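Local coordinates for protein putative triphosphoribosyl-dephospho-coA synthase (PDB 3H9P) that is of unconfirmed function but probably binds ATP and makes triphosphoribosyl-dephospho-CoA, at residues Gly75-Leu87 and Leu150-Lys162. Numbering follows the deposited sequence.
Sequences GMVDIAEAARNRL and LVDGFKISIEGAK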
ATOM      1  N   GLY A  75     -33.879  -5.619   1.266  1.00 27.52           N
ATOM      2  CA  GLY A  75     -33.227  -6.193   0.101  1.00 27.06           C
ATOM      3  C   GLY A  75     -31.770  -5.764   0.011  1.00 27.19           C
ATOM      4  O   GLY A  75     -31.206  -5.179   0.939  1.00 26.81           O
HETATM    5  N   MSE A  76     -31.181  -6.049  -1.133  1.00 27.18           N
HETATM    6  CA  MSE A  76     -29.752  -5.857  -1.384  1.00 28.01           C
HETATM    7  C   MSE A  76     -29.235  -4.403  -1.305  1.00 26.94           C
HETATM    8  O   MSE A  76     -28.139  -4.166  -0.800  1.00 25.48           O
HETATM    9  CB  MSE A  76     -29.408  -6.564  -2.690  1.00 28.96           C
HETATM   10  CG  MSE A  76     -28.706  -5.771  -3.724  1.00 33.85           C
HETATM   11 SE   MSE A  76     -29.150  -6.376  -5.513  0.75 42.70          SE
HETATM   12  CE  MSE A  76     -28.375  -4.942  -6.489  1.00 42.34           C
ATOM     13  N   VAL A  77     -30.034  -3.439  -1.776  1.00 26.85           N
ATOM     14  CA  VAL A  77     -29.678  -2.023  -1.625  1.00 26.28           C
ATOM     15  C   VAL A  77     -29.810  -1.551  -0.190  1.00 26.07           C
ATOM     16  O   VAL A  77     -28.979  -0.805   0.286  1.00 26.75           O
ATOM     17  CB  VAL A  77     -30.438  -1.114  -2.606  1.00 26.94           C
ATOM     18  CG1 VAL A  77     -30.505   0.323  -2.101  1.00 27.22           C
ATOM     19  CG2 VAL A  77     -29.745  -1.120  -3.959  1.00 26.74           C
ATOM     20  N   ASP A  78     -30.825  -2.023   0.514  1.00 26.35           N
ATOM     21  CA  ASP A  78     -30.959  -1.780   1.944  1.00 26.59           C
ATOM     22  C   ASP A  78     -29.815  -2.331   2.780  1.00 25.91           C
ATOM     23  O   ASP A  78     -29.426  -1.696   3.757  1.00 26.49           O
ATOM     24  CB  ASP A  78     -32.286  -2.311   2.453  1.00 25.92           C
ATOM     25  CG  ASP A  78     -33.438  -1.580   1.849  1.00 31.57           C
ATOM     26  OD1 ASP A  78     -33.327  -0.331   1.690  1.00 32.97           O
ATOM     27  OD2 ASP A  78     -34.440  -2.251   1.490  1.00 35.94           O
ATOM     28  N   ILE A  79     -29.279  -3.492   2.419  1.00 25.50           N
ATOM     29  CA  ILE A  79     -28.254  -4.111   3.262  1.00 25.85           C
ATOM     30  C   ILE A  79     -26.987  -3.301   3.125  1.00 26.91           C
ATOM     31  O   ILE A  79     -26.341  -2.921   4.110  1.00 26.87           O
ATOM     32  CB  ILE A  79     -27.941  -5.555   2.829  1.00 26.17           C
ATOM     33  CG1 ILE A  79     -29.209  -6.428   2.775  1.00 25.86           C
ATOM     34  CG2 ILE A  79     -26.822  -6.185   3.722  1.00 25.79           C
ATOM     35  CD1 ILE A  79     -29.910  -6.574   4.040  1.00 28.69           C
ATOM     36  N   ALA A  80     -26.656  -2.996   1.872  1.00 28.05           N
ATOM     37  CA  ALA A  80     -25.423  -2.296   1.541  1.00 28.78           C
ATOM     38  C   ALA A  80     -25.359  -0.930   2.242  1.00 29.67           C
ATOM     39  O   ALA A  80     -24.334  -0.613   2.862  1.00 29.90           O
ATOM     40  CB  ALA A  80     -25.290  -2.147  -0.001  1.00 28.60           C
ATOM     41  N   GLU A  81     -26.456  -0.147   2.145  1.00 29.54           N
ATOM     42  CA  GLU A  81     -26.602   1.153   2.821  1.00 29.93           C
ATOM     43  C   GLU A  81     -26.480   1.070   4.343  1.00 29.50           C
ATOM     44  O   GLU A  81     -25.831   1.903   4.958  1.00 29.09           O
ATOM     45  CB  GLU A  81     -27.939   1.871   2.448  1.00 30.58           C
ATOM     46  CG  GLU A  81     -28.074   3.283   3.069  1.00 35.15           C
ATOM     47  CD  GLU A  81     -29.377   4.074   2.747  1.00 44.34           C
ATOM     48  OE1 GLU A  81     -30.379   3.504   2.222  1.00 48.02           O
ATOM     49  OE2 GLU A  81     -29.394   5.303   3.038  1.00 44.55           O
ATOM     50  N   ALA A  82     -27.131   0.078   4.946  1.00 29.35           N
ATOM     51  CA  ALA A  82     -27.111  -0.079   6.399  1.00 28.97           C
ATOM     52  C   ALA A  82     -25.733  -0.522   6.844  1.00 29.07           C
ATOM     53  O   ALA A  82     -25.272  -0.139   7.916  1.00 28.91           O
ATOM     54  CB  ALA A  82     -28.172  -1.105   6.827  1.00 28.96           C
ATOM     55  N   ALA A  83     -25.086  -1.350   6.019  1.00 29.21           N
ATOM     56  CA  ALA A  83     -23.699  -1.809   6.293  1.00 29.30           C
ATOM     57  C   ALA A  83     -22.720  -0.627   6.229  1.00 29.03           C
ATOM     58  O   ALA A  83     -21.873  -0.462   7.084  1.00 28.58           O
ATOM     59  CB  ALA A  83     -23.284  -2.926   5.314  1.00 27.44           C
ATOM     60  N   ARG A  84     -22.868   0.224   5.222  1.00 29.97           N
ATOM     61  CA  ARG A  84     -22.053   1.445   5.173  1.00 30.99           C
ATOM     62  C   ARG A  84     -22.288   2.306   6.424  1.00 31.04           C
ATOM     63  O   ARG A  84     -21.337   2.823   7.012  1.00 30.75           O
ATOM     64  CB  ARG A  84     -22.376   2.250   3.932  1.00 30.96           C
ATOM     65  CG  ARG A  84     -21.672   3.566   3.868  1.00 33.51           C
ATOM     66  CD  ARG A  84     -22.046   4.236   2.598  1.00 38.14           C
ATOM     67  NE  ARG A  84     -20.954   4.976   2.006  1.00 41.72           N
ATOM     68  CZ  ARG A  84     -21.110   5.821   0.982  1.00 46.60           C
ATOM     69  NH1 ARG A  84     -22.323   6.025   0.448  1.00 47.01           N
ATOM     70  NH2 ARG A  84     -20.055   6.474   0.493  1.00 46.40           N
ATOM     71  N   ASN A  85     -23.550   2.466   6.804  1.00 30.80           N
ATOM     72  CA  ASN A  85     -23.908   3.210   8.006  1.00 31.51           C
ATOM     73  C   ASN A  85     -23.326   2.592   9.293  1.00 30.72           C
ATOM     74  O   ASN A  85     -22.738   3.288  10.111  1.00 29.83           O
ATOM     75  CB  ASN A  85     -25.427   3.352   8.091  1.00 31.89           C
ATOM     76  CG  ASN A  85     -25.988   4.346   7.048  1.00 36.60           C
ATOM     77  OD1 ASN A  85     -25.283   5.257   6.589  1.00 40.76           O
ATOM     78  ND2 ASN A  85     -27.260   4.182   6.687  1.00 38.69           N
ATOM     79  N   ARG A  86     -23.447   1.277   9.450  1.00 29.81           N
ATOM     80  CA  ARG A  86     -22.784   0.625  10.553  1.00 29.78           C
ATOM     81  C   ARG A  86     -21.263   0.789  10.504  1.00 28.69           C
ATOM     82  O   ARG A  86     -20.622   0.927  11.534  1.00 28.63           O
ATOM     83  CB  ARG A  86     -23.176  -0.854  10.664  1.00 30.24           C
ATOM     84  CG  ARG A  86     -24.547  -1.050  11.244  1.00 33.58           C
ATOM     85  CD  ARG A  86     -24.867  -2.549  11.566  1.00 38.38           C
ATOM     86  NE  ARG A  86     -26.100  -2.582  12.354  1.00 41.30           N
ATOM     87  CZ  ARG A  86     -27.324  -2.635  11.823  1.00 42.99           C
ATOM     88  NH1 ARG A  86     -27.491  -2.717  10.499  1.00 43.12           N
ATOM     89  NH2 ARG A  86     -28.382  -2.607  12.620  1.00 43.34           N
ATOM     90  N   LEU A  87     -20.685   0.788   9.311  1.00 28.29           N
ATOM     91  CA  LEU A  87     -19.220   0.963   9.173  1.00 28.36           C
ATOM     92  C   LEU A  87     -18.751   2.330   9.668  1.00 28.49           C
ATOM     93  O   LEU A  87     -17.695   2.449  10.319  1.00 27.87           O
ATOM     94  CB  LEU A  87     -18.790   0.745   7.710  1.00 27.98           C
ATOM     95  CG  LEU A  87     -18.688  -0.719   7.301  1.00 28.38           C
ATOM     96  CD1 LEU A  87     -18.753  -0.855   5.764  1.00 27.69           C
ATOM     97  CD2 LEU A  87     -17.434  -1.394   7.862  1.00 22.91           C
ATOM     98  N   LEU A 150     -16.022  -0.782   1.159  1.00 28.22           N
ATOM     99  CA  LEU A 150     -16.379  -0.503   2.528  1.00 28.61           C
ATOM    100  C   LEU A 150     -16.748   0.964   2.666  1.00 28.75           C
ATOM    101  O   LEU A 150     -17.524   1.329   3.566  1.00 29.07           O
ATOM    102  CB  LEU A 150     -15.270  -0.929   3.505  1.00 28.96           C
ATOM    103  CG  LEU A 150     -15.562  -2.309   4.171  1.00 29.55           C
ATOM    104  CD1 LEU A 150     -15.571  -3.410   3.166  1.00 29.61           C
ATOM    105  CD2 LEU A 150     -14.597  -2.648   5.308  1.00 26.95           C
ATOM    106  N   VAL A 151     -16.228   1.790   1.758  1.00 27.79           N
ATOM    107  CA  VAL A 151     -16.439   3.223   1.847  1.00 29.08           C
ATOM    108  C   VAL A 151     -17.609   3.773   0.989  1.00 29.10           C
ATOM    109  O   VAL A 151     -18.208   4.751   1.354  1.00 29.77           O
ATOM    110  CB  VAL A 151     -15.118   4.020   1.567  1.00 29.80           C
ATOM    111  CG1 VAL A 151     -15.419   5.462   1.242  1.00 30.89           C
ATOM    112  CG2 VAL A 151     -14.172   3.950   2.778  1.00 29.28           C
ATOM    113  N   ASP A 152     -17.927   3.143  -0.135  1.00 28.59           N
ATOM    114  CA  ASP A 152     -18.844   3.733  -1.085  1.00 28.56           C
ATOM    115  C   ASP A 152     -20.130   2.963  -1.168  1.00 27.93           C
ATOM    116  O   ASP A 152     -20.775   3.013  -2.186  1.00 28.07           O
ATOM    117  CB  ASP A 152     -18.231   3.771  -2.501  1.00 28.62           C
ATOM    118  CG  ASP A 152     -18.031   2.336  -3.136  1.00 31.11           C
ATOM    119  OD1 ASP A 152     -18.622   1.272  -2.709  1.00 31.74           O
ATOM    120  OD2 ASP A 152     -17.250   2.285  -4.104  1.00 34.03           O
ATOM    121  N   GLY A 153     -20.473   2.192  -0.148  1.00 28.13           N
ATOM    122  CA  GLY A 153     -21.713   1.439  -0.183  1.00 26.83           C
ATOM    123  C   GLY A 153     -21.691   0.139  -0.976  1.00 26.18           C
ATOM    124  O   GLY A 153     -22.722  -0.303  -1.444  1.00 26.33           O
ATOM    125  N   PHE A 154     -20.537  -0.484  -1.148  1.00 25.28           N
ATOM    126  CA  PHE A 154     -20.518  -1.803  -1.788  1.00 25.20           C
ATOM    127  C   PHE A 154     -20.988  -1.782  -3.263  1.00 25.84           C
ATOM    128  O   PHE A 154     -21.710  -2.669  -3.711  1.00 25.61           O
ATOM    129  CB  PHE A 154     -21.334  -2.829  -0.958  1.00 24.52           C
ATOM    130  CG  PHE A 154     -20.676  -3.201   0.346  1.00 22.53           C
ATOM    131  CD1 PHE A 154     -19.791  -4.283   0.412  1.00 20.47           C
ATOM    132  CD2 PHE A 154     -20.921  -2.462   1.488  1.00 20.19           C
ATOM    133  CE1 PHE A 154     -19.163  -4.601   1.579  1.00 22.27           C
ATOM    134  CE2 PHE A 154     -20.305  -2.783   2.686  1.00 23.20           C
ATOM    135  CZ  PHE A 154     -19.407  -3.867   2.738  1.00 19.49           C
ATOM    136  N   LYS A 155     -20.548  -0.789  -4.014  1.00 26.88           N
ATOM    137  CA  LYS A 155     -20.971  -0.642  -5.418  1.00 28.35           C
ATOM    138  C   LYS A 155     -20.591  -1.828  -6.336  1.00 28.45           C
ATOM    139  O   LYS A 155     -21.388  -2.236  -7.168  1.00 28.62           O
ATOM    140  CB  LYS A 155     -20.502   0.682  -5.984  1.00 27.88           C
ATOM    141  CG  LYS A 155     -21.405   1.847  -5.523  1.00 31.08           C
ATOM    142  CD  LYS A 155     -20.649   3.176  -5.463  1.00 36.59           C
ATOM    143  CE  LYS A 155     -20.368   3.779  -6.839  1.00 40.66           C
ATOM    144  NZ  LYS A 155     -19.368   4.926  -6.769  1.00 43.22           N
ATOM    145  N   ILE A 156     -19.406  -2.391  -6.187  1.00 28.25           N
ATOM    146  CA  ILE A 156     -19.067  -3.578  -6.967  1.00 28.57           C
ATOM    147  C   ILE A 156     -19.949  -4.799  -6.635  1.00 28.71           C
ATOM    148  O   ILE A 156     -20.429  -5.488  -7.519  1.00 29.86           O
ATOM    149  CB  ILE A 156     -17.570  -3.907  -6.837  1.00 28.41           C
ATOM    150  CG1 ILE A 156     -16.761  -2.707  -7.367  1.00 27.88           C
ATOM    151  CG2 ILE A 156     -17.239  -5.159  -7.619  1.00 28.27           C
ATOM    152  CD1 ILE A 156     -15.295  -2.568  -6.817  1.00 26.20           C
ATOM    153  N   SER A 157     -20.221  -5.025  -5.365  1.00 27.90           N
ATOM    154  CA  SER A 157     -21.013  -6.155  -4.951  1.00 27.74           C
ATOM    155  C   SER A 157     -22.443  -6.108  -5.479  1.00 27.10           C
ATOM    156  O   SER A 157     -22.990  -7.134  -5.893  1.00 27.29           O
ATOM    157  CB  SER A 157     -21.015  -6.238  -3.411  1.00 27.17           C
ATOM    158  OG  SER A 157     -19.673  -6.381  -2.961  1.00 29.53           O
ATOM    159  N   ILE A 158     -23.038  -4.925  -5.423  1.00 26.56           N
ATOM    160  CA  ILE A 158     -24.384  -4.639  -5.962  1.00 26.68           C
ATOM    161  C   ILE A 158     -24.471  -4.872  -7.469  1.00 26.75           C
ATOM    162  O   ILE A 158     -25.402  -5.524  -7.943  1.00 27.06           O
ATOM    163  CB  ILE A 158     -24.815  -3.169  -5.653  1.00 26.60           C
ATOM    164  CG1 ILE A 158     -25.032  -3.016  -4.154  1.00 27.52           C
ATOM    165  CG2 ILE A 158     -26.101  -2.741  -6.445  1.00 22.56           C
ATOM    166  CD1 ILE A 158     -25.017  -1.578  -3.677  1.00 30.84           C
ATOM    167  N   GLU A 159     -23.482  -4.374  -8.196  1.00 26.99           N
ATOM    168  CA  GLU A 159     -23.382  -4.573  -9.647  1.00 28.64           C
ATOM    169  C   GLU A 159     -23.224  -6.062  -9.952  1.00 28.25           C
ATOM    170  O   GLU A 159     -23.847  -6.578 -10.881  1.00 29.16           O
ATOM    171  CB  GLU A 159     -22.202  -3.749 -10.237  1.00 28.50           C
ATOM    172  CG  GLU A 159     -21.734  -4.211 -11.600  1.00 32.80           C
ATOM    173  CD  GLU A 159     -20.335  -3.732 -11.982  1.00 42.62           C
ATOM    174  OE1 GLU A 159     -19.589  -3.153 -11.129  1.00 45.21           O
ATOM    175  OE2 GLU A 159     -19.962  -3.954 -13.169  1.00 45.54           O
ATOM    176  N   GLY A 160     -22.400  -6.751  -9.169  1.00 27.56           N
ATOM    177  CA  GLY A 160     -22.278  -8.198  -9.285  1.00 27.32           C
ATOM    178  C   GLY A 160     -23.611  -8.889  -8.966  1.00 28.24           C
ATOM    179  O   GLY A 160     -23.997  -9.851  -9.669  1.00 27.61           O
ATOM    180  N   ALA A 161     -24.341  -8.384  -7.959  1.00 26.60           N
ATOM    181  CA  ALA A 161     -25.607  -9.009  -7.601  1.00 27.52           C
ATOM    182  C   ALA A 161     -26.629  -8.880  -8.752  1.00 27.88           C
ATOM    183  O   ALA A 161     -27.274  -9.853  -9.165  1.00 28.14           O
ATOM    184  CB  ALA A 161     -26.148  -8.416  -6.323  1.00 27.04           C
ATOM    185  N   LYS A 162     -26.738  -7.677  -9.292  1.00 28.36           N
ATOM    186  CA  LYS A 162     -27.568  -7.446 -10.459  1.00 28.05           C
ATOM    187  C   LYS A 162     -27.162  -8.344 -11.647  1.00 27.99           C
ATOM    188  O   LYS A 162     -28.022  -8.832 -12.369  1.00 28.52           O
ATOM    189  CB  LYS A 162     -27.515  -5.981 -10.836  1.00 27.39           C
ATOM    190  CG  LYS A 162     -28.066  -5.034  -9.771  1.00 29.35           C
ATOM    191  CD  LYS A 162     -27.986  -3.573 -10.266  1.00 33.47           C
ATOM    192  CE  LYS A 162     -28.877  -2.658  -9.449  1.00 36.81           C
ATOM    193  NZ  LYS A 162     -28.416  -1.228  -9.468  1.00 37.00           N
TER
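R84 on helix 76-88 reaches across to the turn joining helices 145-151 and 155-167 in this all-helical, CitG-family chain, and it donates to V151 O, the last carbonyl of helix 145-151, where the chain leaves the helix. Its chain runs out with CG anti to the backbone N (chi1 175°), then bends at chi3 to bring two nitrogens onto that carbonyl. NH2 donates at 2.7 Å to V151 O, in the carbonyl plane and on a lone pair, and NE adds a weak bond to V151 O at 2.8 Å; both bonds are bent, the oxygen lying tilted from the guanidinium plane. One guanidinium face lies against the turn backbone, with D152 C 3.7 Å above its centre and G153 N nearer the rim. G153 has positive phi, where a CB would jam against the preceding carbonyl O. From D152, OD1 accepts from K155 N at 3.1 Å, an Asx motif tying the turn to the start of the next helix. With a leucine here both guanidinium donors to V151 O are gone, leaving Y134 OH, and the turn would probably be less firmly fixed to helix 76-88.

Beside this polar grip the packing is apolar. L87 CD1 sits 3.9 Å from both L150 CG and F154 CE2, and A83 CB also meets the ring. Further toward the N-terminal end of helix 76-88, A80 CB packs on I158 CD1 (3.7 Å) and the selenium of selenomethionine M76 (SE) on A161 CB. The helical segments 76-87 and 155-162 run nearly antiparallel, at 169°. L67 of helix 58-68 touches both A83 and F154, L242 of helix 230-246 touches M76 and A161, and Y134 of helix 133-138 touches R84 and hydrogen-bonds V151 O through its OH.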